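Local coordinates for protein saframycin Mx1 synthetase B (Legionella pneumophila subsp. pneumophila, PDB 3LNV) that is an AMP-binding enzyme of the ANL clan, modelled with 5'-O-[(S)-(dodecanoyloxy)(hydroxy)phosphoryl]adenosine bound, at residues K28-L33 with A237-P242; K51-T56 with I146-I151; L69-P74 with V119-D124; T209-W214 with G233-I238; N248-L253 with R277-K282. All blocks are in the same frame, centred on the assembly; numbering follows the deposited sequence.

Interactions 1 and 4 build one sheet: strand 236-239 is shared by both, lying between 28-34 and 210-213 and parallel to each. Interaction 3 is a parallel strand pair in a second sheet, and interaction 2 packs helix 43-59 against the turn that follows strand 143-147 of that sheet. In interactions 1, 3 and 4 backbone hydrogen bonds set the register and mostly buried side chains pack on both faces. Interactions 2 and 5 rest on side-chain packing instead. Interaction 5, only partly buried, mixes a leucine-isoleucine core with arginine and lysine chains, and it meets interactions 1 and 4 through Met-240 and Trp-214.

Interaction 1: K28-L33 with A237-P242; sequences KSCTFL and AIMMSP
A parallel pair of strands in a mixed four-stranded sheet sets Cys-30 beside Ala-237, Thr-31 beside Ile-238 and Phe-32 beside Met-239, the short axes diverging by just 10°. Four backbone bonds fix this register. Ala-237 N donates to Ser-29 O at 2.9 Å with a nearly straight N-H (170°), and Met-239 N donates to Thr-31 O. In the other direction Thr-31 N gives to Ala-237 O, and Leu-33 N to Met-239 O at 2.7 Å. The donors thus come from both strands in turn, as parallel pairing requires. A water adds a second donor to Ala-237 O and lies 2.7 Å from Thr-31 OG1. At its start strand 28-34 carries a classic beta bulge, with Ser-29 and Cys-30 both opposite Met-41 of the antiparallel neighbour. On the face bearing Cys-30, Ala-237 and Met-239, against which helix 220-233 packs, selenomethionine Met-239 bends at chi2 and chi3 and curls its CE back to 3.8 Å from Cys-30 CB. Phe-32, whose CG lies opposite the backbone N (chi1 -170°), extends its ring along the chain beyond Met-239. Its CD1 is 4.1 Å from Met-239 CB, and its CE1 comes to 3.8 Å from Met-240 C. On the other face, under helix 250-259, Leu-33 CD2 meets Ile-238 CG2 at 4.1 Å.

Interaction 2: K51-T56 with I146-I151; sequences KAIAAT and IALESI
Ile-151 lays its side chain over one turn of helix 43-59, overlapping Ala-52, Ile-53 and Thr-56 with its two branches. The CG2 methyl makes the closest approaches: it is 3.3 Å from Thr-56 OG1, 3.5 Å from Ala-52 O and 4.0 Å from Ala-52 CB. The longer branch runs past Thr-56, with CG1 4.0 Å from Thr-56 CG2, and ends with CD1 4.0 Å from Ile-53 CG1. There the two isoleucine chains meet at about a right angle. With Ile-151 CG1 beside the backbone N (chi1 -63°), CG2 is opposite that nitrogen, which lets CG2 reach Ala-52 while both branches touch Thr-56 and CD1 goes on to Ile-53. The polar atoms beneath the CG2 methyl are already engaged within the helix. Thr-56 OG1 donates to Ala-52 O at 2.9 Å, tilted 22° from the carbonyl plane, while Thr-56 N reaches the same oxygen from the opposite face. Arg-155 NH1 is a further partner of this hydroxyl, so a methyl group rests on a satisfied polar pair. Leu-148 adds a looser touch, its CD2 being 4.4 Å from Ile-53 CD1. The contact joins helix 43-59 to the 3-10 segment after strand 143-147 and the residue that follows it; Ile-53 and Leu-148 both also lean on Leu-120 of strand 118-121, and Leu-148 packs against helix 76-87 as well.

Interaction 3: L69-P74 with V119-D124; sequences LLLFAP and VLMIAD
Leu-69 turns CG opposite its backbone N (chi1 -168°), and Val-119 does the same with CG2. Both groups therefore lean to the carbonyl side of their residues, which lays the two chains side by side and puts Leu-69 CD2 3.6 Å from Val-119 CG2. Two residues on, selenomethionine Met-121 sets CG between its backbone N and carbonyl carbon and then bends at chi3 (67°). That bend folds its methyl alongside Leu-71, with CE 3.8 Å from Leu-71 CD1. The remaining pair, Leu-70 and Leu-120, points together to the other face and touches through the two CD2 atoms at 3.8 Å. Beneath these pairs the backbones make parallel bridges at Leu-69 with Val-119 and at Leu-70 with Leu-120. Leu-120 supplies both strand bonds: its N donates to Leu-69 O at 2.8 Å, and its O accepts from Leu-71 N at 3.1 Å. Beyond Leu-71 the chains part, as Phe-72 forms the centre of an inverse gamma turn closed by Ala-73 N to Leu-71 O at 2.7 Å. A water fills the widened step, donating to Leu-71 O and accepting from Ile-122 N at 2.8 Å, while Ile-122 CD1 rests 4.3 Å from Ala-73 CB. Ile-122 also occupies the N-cap position of helix 123-129. Leu-70 leans on helix 76-87, whereas Leu-71 and Met-121 meet helix 123-129, so helices pack on both faces of these neighbouring parallel strands: a three-layer alpha/beta/alpha arrangement, here in the AMP-binding enzyme region.

Interaction 4: T209-W214 with G233-I238; sequences TIIFSW and GGIQAI
Phe-212 crosses Ile-238, starting from a CB that sits beside Ile-238 O. CG and then CD1 come closer still to the same oxygen, CD1 to 3.4 Å, and CD1 also touches Ile-238 CG2. Farther along the ring, CE1 meets that methyl too. CG lies opposite the Phe-212 backbone N (chi1 -177°), which makes the two side chains cross at about a right angle. On the same face Ile-210 CG2 reaches the far branch of Ile-238, 3.9 Å from CD1. Ile-210 and Gln-236 lie side by side, and Ile-210 CD1 touches both CB and OE1 of Gln-236, 3.3 Å from OE1. Ile-211 points to the opposite face, where its CD1 meets the CD1 of Ile-235; Thr-209, just before the strand, reaches the same methyl with CG2 at 3.6 Å. Three backbone bonds hold the strands in register. Ile-211 N donates to Gln-236 O almost straight (171°), Ile-238 N to Ile-211 O at 2.8 Å, and Ser-213 N to Ile-238 O. Before the strands pair, a water bridges the wider gap, donating to Thr-209 O and accepting from Gln-236 N at 2.8 Å. Gly-234, at positive phi, ends helix 220-233 in a Schellman motif just before strand 236-239. Strand, helix and parallel strand form a beta-alpha-beta unit, and its Ile-211 side chain comes about 5 Å from the bound 5'-O-[(S)-(dodecanoyloxy)(hydroxy)phosphoryl]adenosine.

Interaction 5: N248-L253 with R277-K282; sequences NPLSWL and RIREEK
Asn-248 meets Arg-279 loosely, its OD1 near the guanidinium plane and 4.5 Å from NH1. Its backbone serves the turn: Asn-248 O accepts from Ser-251 OG at 2.7 Å and from Ser-251 N, the two donors arriving from opposite faces of the carbonyl. Pro-249 follows with its ring crossing the Arg-277 chain at about a right angle. The proline CG packs 3.9 Å from Arg-277 CB, and its CD lies over one face of the guanidinium group. Leu-250 comes next and makes the most extensive contact. Its CA is 3.5 Å from Ile-278 CD1, so the isoleucine tip presses on the backbone as well as on the leucine side chain. With CG opposite the backbone N (chi1 175°), the leucine extends outward, and its CD2 lies 3.8 Å from Lys-282 CB. The same methyl is near Arg-279 NH1, but the placement of that arginine's side chain is doubtful, because it is modelled too close to Lys-282. Leu-253, a turn later, closes the inner side, its CD1 being 3.8 Å from Ile-278 CD1; both residues also touch Phe-313 of helix 303-313. The contact thus grades from a buried aliphatic centre at Ile-278 to charged chains near the surface. Arg-277 NH1 is hydrogen-bonded to Tyr-273 OH and salt-bridged to Glu-527 OE2. Since the links between 248-253 and 277-282 are essentially van der Waals, their fit depends on shape, with Arg-277 and Lys-282 offering aliphatic parts, and Arg-277 one guanidinium face, to Pro-249 and Leu-250.

Interaction 1: K28-L33 with A237-P242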
# COMPACT_ATOMS: atom_id res chain seq x y z
N LYS A 28 18.44 -9.80 15.86
CA LYS A 28 17.02 -9.44 15.84
C LYS A 28 16.61 -8.96 14.46
O LYS A 28 17.30 -8.13 13.86
CB LYS A 28 16.71 -8.32 16.83
CG LYS A 28 15.22 -8.02 16.92
N SER A 29 15.49 -9.46 13.96
CA SER A 29 15.10 -9.14 12.59
C SER A 29 13.86 -8.27 12.62
O SER A 29 13.86 -7.17 12.10
CB SER A 29 14.82 -10.44 11.81
OG SER A 29 14.19 -10.19 10.58
N CYS A 30 12.79 -8.79 13.21
CA CYS A 30 11.53 -8.05 13.24
C CYS A 30 10.99 -7.87 14.65
O CYS A 30 11.09 -8.77 15.49
CB CYS A 30 10.46 -8.76 12.42
SG CYS A 30 10.80 -8.93 10.65
N THR A 31 10.35 -6.73 14.88
CA THR A 31 9.70 -6.45 16.15
C THR A 31 8.29 -5.99 15.84
O THR A 31 8.10 -5.11 15.00
CB THR A 31 10.45 -5.33 16.90
OG1 THR A 31 11.78 -5.75 17.19
CG2 THR A 31 9.73 -4.94 18.19
N PHE A 32 7.30 -6.59 16.48
CA PHE A 32 5.94 -6.14 16.28
C PHE A 32 5.45 -5.54 17.58
O PHE A 32 5.70 -6.08 18.66
CB PHE A 32 5.01 -7.26 15.81
CG PHE A 32 3.66 -6.77 15.38
CD1 PHE A 32 3.47 -6.27 14.11
CD2 PHE A 32 2.59 -6.78 16.25
CE1 PHE A 32 2.23 -5.81 13.71
CE2 PHE A 32 1.35 -6.32 15.86
CZ PHE A 32 1.17 -5.84 14.60
N LEU A 33 4.76 -4.41 17.46
CA LEU A 33 4.28 -3.68 18.62
C LEU A 33 2.78 -3.81 18.74
O LEU A 33 2.05 -3.60 17.79
CB LEU A 33 4.62 -2.21 18.49
CG LEU A 33 5.95 -1.66 18.98
CD1 LEU A 33 7.05 -2.69 18.92
CD2 LEU A 33 6.31 -0.42 18.18
N ALA A 237 13.36 -4.42 11.25
CA ALA A 237 12.06 -3.86 10.96
C ALA A 237 11.31 -3.78 12.26
O ALA A 237 11.36 -4.72 13.07
CB ALA A 237 11.29 -4.73 9.95
N ILE A 238 10.62 -2.67 12.46
CA ILE A 238 9.80 -2.48 13.64
C ILE A 238 8.44 -2.04 13.14
O ILE A 238 8.34 -1.16 12.28
CB ILE A 238 10.43 -1.42 14.58
CG1 ILE A 238 11.86 -1.82 14.92
CG2 ILE A 238 9.57 -1.26 15.85
CD1 ILE A 238 12.55 -0.96 15.98
N MSE A 239 7.38 -2.66 13.65
CA MSE A 239 6.06 -2.49 13.06
C MSE A 239 4.94 -2.48 14.10
O MSE A 239 5.10 -2.97 15.22
CB MSE A 239 5.79 -3.62 12.08
CG MSE A 239 6.61 -3.58 10.81
SE MSE A 239 6.91 -5.42 10.17
CE MSE A 239 7.99 -5.97 11.71
N MSE A 240 3.81 -1.90 13.69
CA MSE A 240 2.53 -1.99 14.38
C MSE A 240 1.43 -2.13 13.32
O MSE A 240 1.71 -2.09 12.12
CB MSE A 240 2.25 -0.74 15.21
CG MSE A 240 2.06 0.52 14.37
SE MSE A 240 1.72 2.04 15.54
CE MSE A 240 1.74 3.44 14.19
N SER A 241 0.19 -2.29 13.75
CA SER A 241 -0.90 -2.51 12.82
C SER A 241 -1.41 -1.18 12.27
O SER A 241 -1.33 -0.15 12.95
CB SER A 241 -2.06 -3.25 13.50
OG SER A 241 -2.72 -2.38 14.41
N PRO A 242 -1.90 -1.20 11.03
CA PRO A 242 -2.55 -0.01 10.47
C PRO A 242 -3.67 0.52 11.38
O PRO A 242 -3.78 1.73 11.55
CB PRO A 242 -3.16 -0.53 9.16
CG PRO A 242 -2.31 -1.72 8.79
CD PRO A 242 -1.82 -2.31 10.07
O HOH W 1 13.47 -5.50 15.09
O HOH W 2 -0.02 -3.00 16.64

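Interaction 2: K51-T56 with I146-I151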
# COMPACT_ATOMS: atom_id res chain seq x y z
N LYS A 51 10.57 -23.39 8.50
CA LYS A 51 10.77 -24.81 8.23
C LYS A 51 9.62 -25.63 8.81
O LYS A 51 9.12 -26.55 8.16
CB LYS A 51 12.08 -25.29 8.84
CG LYS A 51 13.35 -24.78 8.12
CD LYS A 51 14.59 -25.16 8.94
CE LYS A 51 15.87 -24.80 8.20
NZ LYS A 51 17.06 -24.74 9.11
N ALA A 52 9.22 -25.30 10.03
CA ALA A 52 8.12 -26.00 10.67
C ALA A 52 6.86 -25.79 9.86
O ALA A 52 6.04 -26.69 9.72
CB ALA A 52 7.93 -25.52 12.10
N ILE A 53 6.69 -24.58 9.33
CA ILE A 53 5.49 -24.29 8.58
C ILE A 53 5.55 -25.01 7.23
O ILE A 53 4.56 -25.60 6.77
CB ILE A 53 5.28 -22.77 8.43
CG1 ILE A 53 4.83 -22.16 9.76
CG2 ILE A 53 4.27 -22.46 7.33
CD1 ILE A 53 5.03 -20.66 9.85
N ALA A 54 6.71 -24.98 6.60
CA ALA A 54 6.86 -25.68 5.32
C ALA A 54 6.62 -27.18 5.51
O ALA A 54 6.05 -27.85 4.65
CB ALA A 54 8.25 -25.45 4.76
N ALA A 55 7.09 -27.71 6.63
CA ALA A 55 7.03 -29.13 6.88
C ALA A 55 5.58 -29.53 6.97
O ALA A 55 5.18 -30.57 6.45
CB ALA A 55 7.76 -29.47 8.18
N THR A 56 4.77 -28.67 7.60
CA THR A 56 3.34 -28.91 7.77
C THR A 56 2.62 -28.89 6.41
O THR A 56 1.83 -29.77 6.10
CB THR A 56 2.71 -27.86 8.75
OG1 THR A 56 3.43 -27.89 9.99
CG2 THR A 56 1.25 -28.16 9.05
N ILE A 146 -5.75 -24.12 8.48
CA ILE A 146 -4.83 -24.51 9.54
C ILE A 146 -4.47 -23.30 10.42
O ILE A 146 -4.15 -22.22 9.91
CB ILE A 146 -3.56 -25.17 8.95
CG1 ILE A 146 -3.98 -26.44 8.20
CG2 ILE A 146 -2.51 -25.45 10.05
CD1 ILE A 146 -2.87 -27.13 7.43
N ALA A 147 -4.58 -23.47 11.74
CA ALA A 147 -4.21 -22.40 12.66
C ALA A 147 -2.70 -22.42 12.83
O ALA A 147 -2.14 -23.48 13.09
CB ALA A 147 -4.88 -22.59 14.03
N LEU A 148 -2.07 -21.26 12.68
CA LEU A 148 -0.61 -21.13 12.82
C LEU A 148 -0.13 -21.54 14.21
O LEU A 148 0.97 -22.06 14.36
CB LEU A 148 -0.18 -19.69 12.52
CG LEU A 148 -0.33 -19.30 11.04
CD1 LEU A 148 -0.28 -17.79 10.80
CD2 LEU A 148 0.73 -20.03 10.21
N GLU A 149 -0.97 -21.30 15.22
CA GLU A 149 -0.69 -21.71 16.60
C GLU A 149 -0.50 -23.21 16.76
O GLU A 149 0.15 -23.66 17.70
CB GLU A 149 -1.81 -21.25 17.55
CG GLU A 149 -1.79 -19.76 17.88
CD GLU A 149 -2.51 -18.93 16.85
OE1 GLU A 149 -3.04 -19.53 15.88
OE2 GLU A 149 -2.56 -17.68 16.99
N SER A 150 -1.04 -23.99 15.83
CA SER A 150 -0.99 -25.45 15.92
C SER A 150 0.27 -26.05 15.30
O SER A 150 0.57 -27.23 15.48
CB SER A 150 -2.23 -26.06 15.26
OG SER A 150 -2.11 -26.08 13.86
N ILE A 151 1.02 -25.25 14.57
CA ILE A 151 2.22 -25.77 13.95
C ILE A 151 3.36 -25.77 14.96
O ILE A 151 3.92 -24.71 15.28
CB ILE A 151 2.57 -24.95 12.69
CG1 ILE A 151 1.44 -25.11 11.65
CG2 ILE A 151 3.92 -25.39 12.13
CD1 ILE A 151 1.36 -24.00 10.62

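Interaction 3: L69-P74 with V119-D124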
# COMPACT_ATOMS: atom_id res chain seq x y z
N LEU A 69 -3.20 -19.70 0.76
CA LEU A 69 -3.79 -18.42 1.17
C LEU A 69 -3.35 -18.04 2.60
O LEU A 69 -3.29 -18.89 3.48
CB LEU A 69 -5.31 -18.50 1.10
CG LEU A 69 -6.08 -17.19 1.21
CD1 LEU A 69 -6.02 -16.36 -0.09
CD2 LEU A 69 -7.53 -17.50 1.58
N LEU A 70 -3.06 -16.76 2.82
CA LEU A 70 -2.67 -16.30 4.15
C LEU A 70 -3.62 -15.18 4.53
O LEU A 70 -3.66 -14.15 3.86
CB LEU A 70 -1.21 -15.81 4.17
CG LEU A 70 -0.15 -16.74 3.56
CD1 LEU A 70 1.21 -16.03 3.41
CD2 LEU A 70 -0.00 -18.06 4.35
N LEU A 71 -4.40 -15.38 5.57
CA LEU A 71 -5.19 -14.27 6.11
C LEU A 71 -4.26 -13.32 6.87
O LEU A 71 -3.94 -13.56 8.05
CB LEU A 71 -6.28 -14.79 7.05
CG LEU A 71 -7.55 -15.32 6.41
CD1 LEU A 71 -8.68 -15.15 7.38
CD2 LEU A 71 -7.85 -14.56 5.14
N PHE A 72 -3.81 -12.25 6.22
CA PHE A 72 -2.66 -11.50 6.74
C PHE A 72 -2.96 -10.53 7.90
O PHE A 72 -2.85 -9.31 7.76
CB PHE A 72 -1.89 -10.78 5.62
CG PHE A 72 -0.39 -10.88 5.76
CD1 PHE A 72 0.27 -10.21 6.78
CD2 PHE A 72 0.35 -11.66 4.90
CE1 PHE A 72 1.61 -10.28 6.91
CE2 PHE A 72 1.73 -11.75 5.04
CZ PHE A 72 2.36 -11.06 6.04
N ALA A 73 -3.33 -11.10 9.05
CA ALA A 73 -3.36 -10.34 10.31
C ALA A 73 -1.95 -9.78 10.56
O ALA A 73 -0.99 -10.54 10.57
CB ALA A 73 -3.77 -11.24 11.44
N PRO A 74 -1.83 -8.45 10.75
CA PRO A 74 -0.46 -7.92 10.91
C PRO A 74 0.21 -8.49 12.14
O PRO A 74 -0.38 -8.56 13.21
CB PRO A 74 -0.68 -6.40 11.07
CG PRO A 74 -2.00 -6.14 10.37
CD PRO A 74 -2.84 -7.38 10.67
N VAL A 119 -5.41 -22.79 3.49
CA VAL A 119 -5.34 -21.42 4.00
C VAL A 119 -4.74 -21.39 5.43
O VAL A 119 -5.11 -22.19 6.29
CB VAL A 119 -6.73 -20.71 3.99
CG1 VAL A 119 -7.75 -21.50 4.77
CG2 VAL A 119 -6.61 -19.28 4.57
N LEU A 120 -3.82 -20.46 5.68
CA LEU A 120 -3.25 -20.32 7.03
C LEU A 120 -3.78 -19.07 7.69
O LEU A 120 -3.92 -18.04 7.04
CB LEU A 120 -1.73 -20.24 6.98
CG LEU A 120 -0.93 -21.51 6.78
CD1 LEU A 120 -1.54 -22.30 5.70
CD2 LEU A 120 0.53 -21.16 6.41
N MSE A 121 -4.02 -19.13 9.00
CA MSE A 121 -4.54 -17.97 9.73
C MSE A 121 -4.34 -18.13 11.25
O MSE A 121 -4.09 -19.24 11.72
CB MSE A 121 -6.04 -17.78 9.43
CG MSE A 121 -6.92 -18.93 9.94
SE MSE A 121 -8.85 -18.73 9.50
CE MSE A 121 -8.80 -18.92 7.54
N ILE A 122 -4.44 -17.04 12.02
CA ILE A 122 -4.24 -17.15 13.48
C ILE A 122 -5.47 -17.75 14.16
O ILE A 122 -6.59 -17.65 13.63
CB ILE A 122 -3.95 -15.80 14.15
CG1 ILE A 122 -5.17 -14.87 14.00
CG2 ILE A 122 -2.66 -15.19 13.59
CD1 ILE A 122 -5.07 -13.56 14.78
N ALA A 123 -5.27 -18.34 15.32
CA ALA A 123 -6.32 -19.05 16.05
C ALA A 123 -7.57 -18.19 16.19
O ALA A 123 -8.69 -18.68 16.03
CB ALA A 123 -5.82 -19.50 17.41
N ASP A 124 -7.37 -16.91 16.48
CA ASP A 124 -8.47 -15.97 16.65
C ASP A 124 -9.32 -15.84 15.39
O ASP A 124 -10.49 -15.46 15.46
CB ASP A 124 -7.94 -14.59 17.03
CG ASP A 124 -7.59 -14.48 18.50
OD1 ASP A 124 -7.78 -15.47 19.26
OD2 ASP A 124 -7.11 -13.40 18.90
O HOH W 3 -5.15 -14.78 10.55

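Interaction 4: T209-W214 with G233-I238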
# COMPACT_ATOMS: atom_id res chain seq x y z
N THR A 209 20.52 0.73 9.42
CA THR A 209 19.17 1.12 9.06
C THR A 209 18.12 0.51 9.98
O THR A 209 18.19 -0.67 10.32
CB THR A 209 18.88 0.73 7.61
OG1 THR A 209 19.70 1.53 6.74
CG2 THR A 209 17.41 0.97 7.29
N ILE A 210 17.15 1.32 10.39
CA ILE A 210 15.99 0.82 11.15
C ILE A 210 14.71 1.25 10.46
O ILE A 210 14.41 2.45 10.38
CB ILE A 210 15.97 1.37 12.59
CG1 ILE A 210 17.20 0.92 13.34
CG2 ILE A 210 14.71 0.90 13.34
CD1 ILE A 210 17.31 -0.54 13.42
N ILE A 211 13.94 0.29 9.95
CA ILE A 211 12.72 0.64 9.22
C ILE A 211 11.54 0.51 10.16
O ILE A 211 11.36 -0.55 10.79
CB ILE A 211 12.50 -0.26 8.02
CG1 ILE A 211 13.61 -0.06 6.98
CG2 ILE A 211 11.10 0.02 7.36
CD1 ILE A 211 13.49 -1.05 5.78
N PHE A 212 10.77 1.58 10.31
CA PHE A 212 9.52 1.45 11.05
C PHE A 212 8.31 1.48 10.11
O PHE A 212 8.30 2.24 9.12
CB PHE A 212 9.35 2.53 12.14
CG PHE A 212 8.08 2.35 12.95
CD1 PHE A 212 8.12 1.65 14.17
CD2 PHE A 212 6.86 2.82 12.48
CE1 PHE A 212 6.97 1.46 14.92
CE2 PHE A 212 5.69 2.63 13.23
CZ PHE A 212 5.74 1.94 14.45
N SER A 213 7.30 0.69 10.41
CA SER A 213 6.13 0.64 9.52
C SER A 213 4.83 0.29 10.20
O SER A 213 4.78 -0.64 10.99
CB SER A 213 6.39 -0.34 8.37
OG SER A 213 5.24 -0.50 7.56
N TRP A 214 3.76 1.02 9.86
CA TRP A 214 2.40 0.65 10.27
C TRP A 214 1.58 0.17 9.06
O TRP A 214 0.39 -0.12 9.19
CB TRP A 214 1.66 1.82 10.95
CG TRP A 214 1.60 3.09 10.09
CD1 TRP A 214 2.42 4.16 10.19
CD2 TRP A 214 0.70 3.37 9.00
NE1 TRP A 214 2.10 5.11 9.24
CE2 TRP A 214 1.05 4.65 8.50
CE3 TRP A 214 -0.36 2.68 8.40
CZ2 TRP A 214 0.38 5.25 7.45
CZ3 TRP A 214 -1.02 3.27 7.36
CH2 TRP A 214 -0.64 4.55 6.89
N GLY A 233 17.97 -7.68 3.74
CA GLY A 233 19.17 -6.88 3.94
C GLY A 233 19.86 -7.03 5.28
O GLY A 233 20.90 -6.43 5.50
N GLY A 234 19.31 -7.84 6.17
CA GLY A 234 19.93 -7.99 7.49
C GLY A 234 19.82 -6.78 8.39
O GLY A 234 20.71 -6.51 9.20
N ILE A 235 18.73 -6.03 8.28
CA ILE A 235 18.52 -4.84 9.10
C ILE A 235 17.17 -4.95 9.79
O ILE A 235 16.33 -5.75 9.39
CB ILE A 235 18.48 -3.56 8.24
CG1 ILE A 235 17.36 -3.69 7.19
CG2 ILE A 235 19.85 -3.30 7.61
CD1 ILE A 235 17.19 -2.48 6.34
N GLN A 236 16.93 -4.12 10.79
CA GLN A 236 15.74 -4.30 11.62
C GLN A 236 14.46 -3.70 11.06
O GLN A 236 14.47 -2.59 10.50
CB GLN A 236 15.97 -3.66 12.97
CG GLN A 236 16.53 -4.56 14.00
CD GLN A 236 16.54 -3.85 15.32
OE1 GLN A 236 17.43 -3.05 15.59
NE2 GLN A 236 15.52 -4.10 16.13
N ALA A 237 13.36 -4.42 11.25
CA ALA A 237 12.06 -3.86 10.96
C ALA A 237 11.31 -3.78 12.26
O ALA A 237 11.36 -4.72 13.07
CB ALA A 237 11.29 -4.73 9.95
N ILE A 238 10.62 -2.67 12.46
CA ILE A 238 9.80 -2.48 13.64
C ILE A 238 8.44 -2.04 13.14
O ILE A 238 8.34 -1.16 12.28
CB ILE A 238 10.43 -1.42 14.58
CG1 ILE A 238 11.86 -1.82 14.92
CG2 ILE A 238 9.57 -1.26 15.85
CD1 ILE A 238 12.55 -0.96 15.98
O HOH W 4 19.12 -2.66 11.84

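Interaction 5: N248-L253 with R277-K282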
# COMPACT_ATOMS: atom_id res chain seq x y z
N ASN A 248 -4.68 6.20 16.43
CA ASN A 248 -3.80 7.10 17.16
C ASN A 248 -2.55 7.41 16.36
O ASN A 248 -1.50 6.90 16.66
CB ASN A 248 -3.40 6.48 18.49
CG ASN A 248 -2.69 7.47 19.39
OD1 ASN A 248 -2.86 8.69 19.25
ND2 ASN A 248 -1.91 6.96 20.31
N PRO A 249 -2.69 8.27 15.35
CA PRO A 249 -1.62 8.59 14.39
C PRO A 249 -0.34 8.92 15.14
O PRO A 249 0.75 8.55 14.72
CB PRO A 249 -2.13 9.85 13.68
CG PRO A 249 -3.58 9.93 13.98
CD PRO A 249 -3.90 9.09 15.17
N LEU A 250 -0.48 9.62 16.27
CA LEU A 250 0.65 10.01 17.09
C LEU A 250 1.61 8.85 17.42
O LEU A 250 2.82 9.06 17.58
CB LEU A 250 0.15 10.65 18.39
CG LEU A 250 1.20 11.02 19.44
CD1 LEU A 250 2.33 11.87 18.85
CD2 LEU A 250 0.51 11.76 20.58
N SER A 251 1.07 7.64 17.51
CA SER A 251 1.91 6.49 17.83
C SER A 251 3.01 6.29 16.78
O SER A 251 4.13 5.87 17.11
CB SER A 251 1.07 5.22 18.04
OG SER A 251 0.31 4.90 16.88
N TRP A 252 2.71 6.58 15.53
CA TRP A 252 3.73 6.49 14.48
C TRP A 252 4.98 7.28 14.90
O TRP A 252 6.12 6.80 14.86
CB TRP A 252 3.18 7.02 13.15
CG TRP A 252 4.07 6.81 11.92
CD1 TRP A 252 5.16 5.98 11.82
CD2 TRP A 252 3.90 7.41 10.63
NE1 TRP A 252 5.68 6.04 10.55
CE2 TRP A 252 4.93 6.91 9.80
CE3 TRP A 252 2.98 8.33 10.10
CZ2 TRP A 252 5.07 7.29 8.45
CZ3 TRP A 252 3.11 8.71 8.75
CH2 TRP A 252 4.15 8.19 7.94
N LEU A 253 4.74 8.51 15.33
CA LEU A 253 5.83 9.45 15.62
C LEU A 253 6.49 9.15 16.96
O LEU A 253 7.70 9.31 17.11
CB LEU A 253 5.32 10.89 15.57
CG LEU A 253 4.59 11.21 14.27
CD1 LEU A 253 4.14 12.68 14.21
CD2 LEU A 253 5.48 10.88 13.08
N ARG A 277 -4.89 15.38 12.99
CA ARG A 277 -5.30 14.81 14.28
C ARG A 277 -4.39 15.05 15.48
O ARG A 277 -4.83 14.89 16.62
CB ARG A 277 -5.54 13.31 14.15
CG ARG A 277 -6.81 12.99 13.40
CD ARG A 277 -7.25 11.58 13.63
NE ARG A 277 -7.65 11.33 15.01
CZ ARG A 277 -8.32 10.25 15.38
NH1 ARG A 277 -8.65 9.35 14.46
NH2 ARG A 277 -8.67 10.07 16.64
N ILE A 278 -3.13 15.37 15.26
CA ILE A 278 -2.21 15.51 16.38
C ILE A 278 -2.15 16.96 16.86
O ILE A 278 -1.76 17.85 16.12
CB ILE A 278 -0.80 14.99 16.05
CG1 ILE A 278 -0.87 13.56 15.48
CG2 ILE A 278 0.09 15.03 17.29
CD1 ILE A 278 0.48 12.95 15.22
N ARG A 279 -2.55 17.18 18.12
CA ARG A 279 -2.55 18.52 18.71
C ARG A 279 -1.18 18.91 19.23
O ARG A 279 -0.38 18.06 19.62
CB ARG A 279 -3.60 18.65 19.82
CG ARG A 279 -3.76 17.44 20.73
CD ARG A 279 -4.25 16.21 19.97
NE ARG A 279 -3.19 15.23 19.79
CZ ARG A 279 -3.39 13.94 19.55
NH1 ARG A 279 -2.37 13.11 19.42
NH2 ARG A 279 -4.64 13.49 19.44
N GLU A 280 -0.91 20.21 19.22
CA GLU A 280 0.38 20.74 19.63
C GLU A 280 0.88 20.12 20.93
O GLU A 280 2.02 19.66 21.01
CB GLU A 280 0.32 22.26 19.77
CG GLU A 280 1.62 22.96 19.40
CD GLU A 280 2.08 22.61 18.00
OE1 GLU A 280 3.30 22.39 17.82
OE2 GLU A 280 1.22 22.53 17.08
N GLU A 281 0.02 20.07 21.95
CA GLU A 281 0.44 19.68 23.28
C GLU A 281 0.93 18.24 23.30
O GLU A 281 1.78 17.87 24.12
CB GLU A 281 -0.70 19.82 24.29
CG GLU A 281 -1.59 21.02 24.05
CD GLU A 281 -2.57 20.79 22.91
OE1 GLU A 281 -3.36 19.81 23.00
OE2 GLU A 281 -2.55 21.58 21.94
N LYS A 282 0.37 17.44 22.41
CA LYS A 282 0.66 16.01 22.39
C LYS A 282 2.01 15.73 21.73
O LYS A 282 2.54 14.62 21.81
CB LYS A 282 -0.45 15.27 21.65
CG LYS A 282 -1.81 15.42 22.31
CD LYS A 282 -1.95 14.53 23.53
CE LYS A 282 -3.33 14.68 24.19
NZ LYS A 282 -4.45 14.14 23.35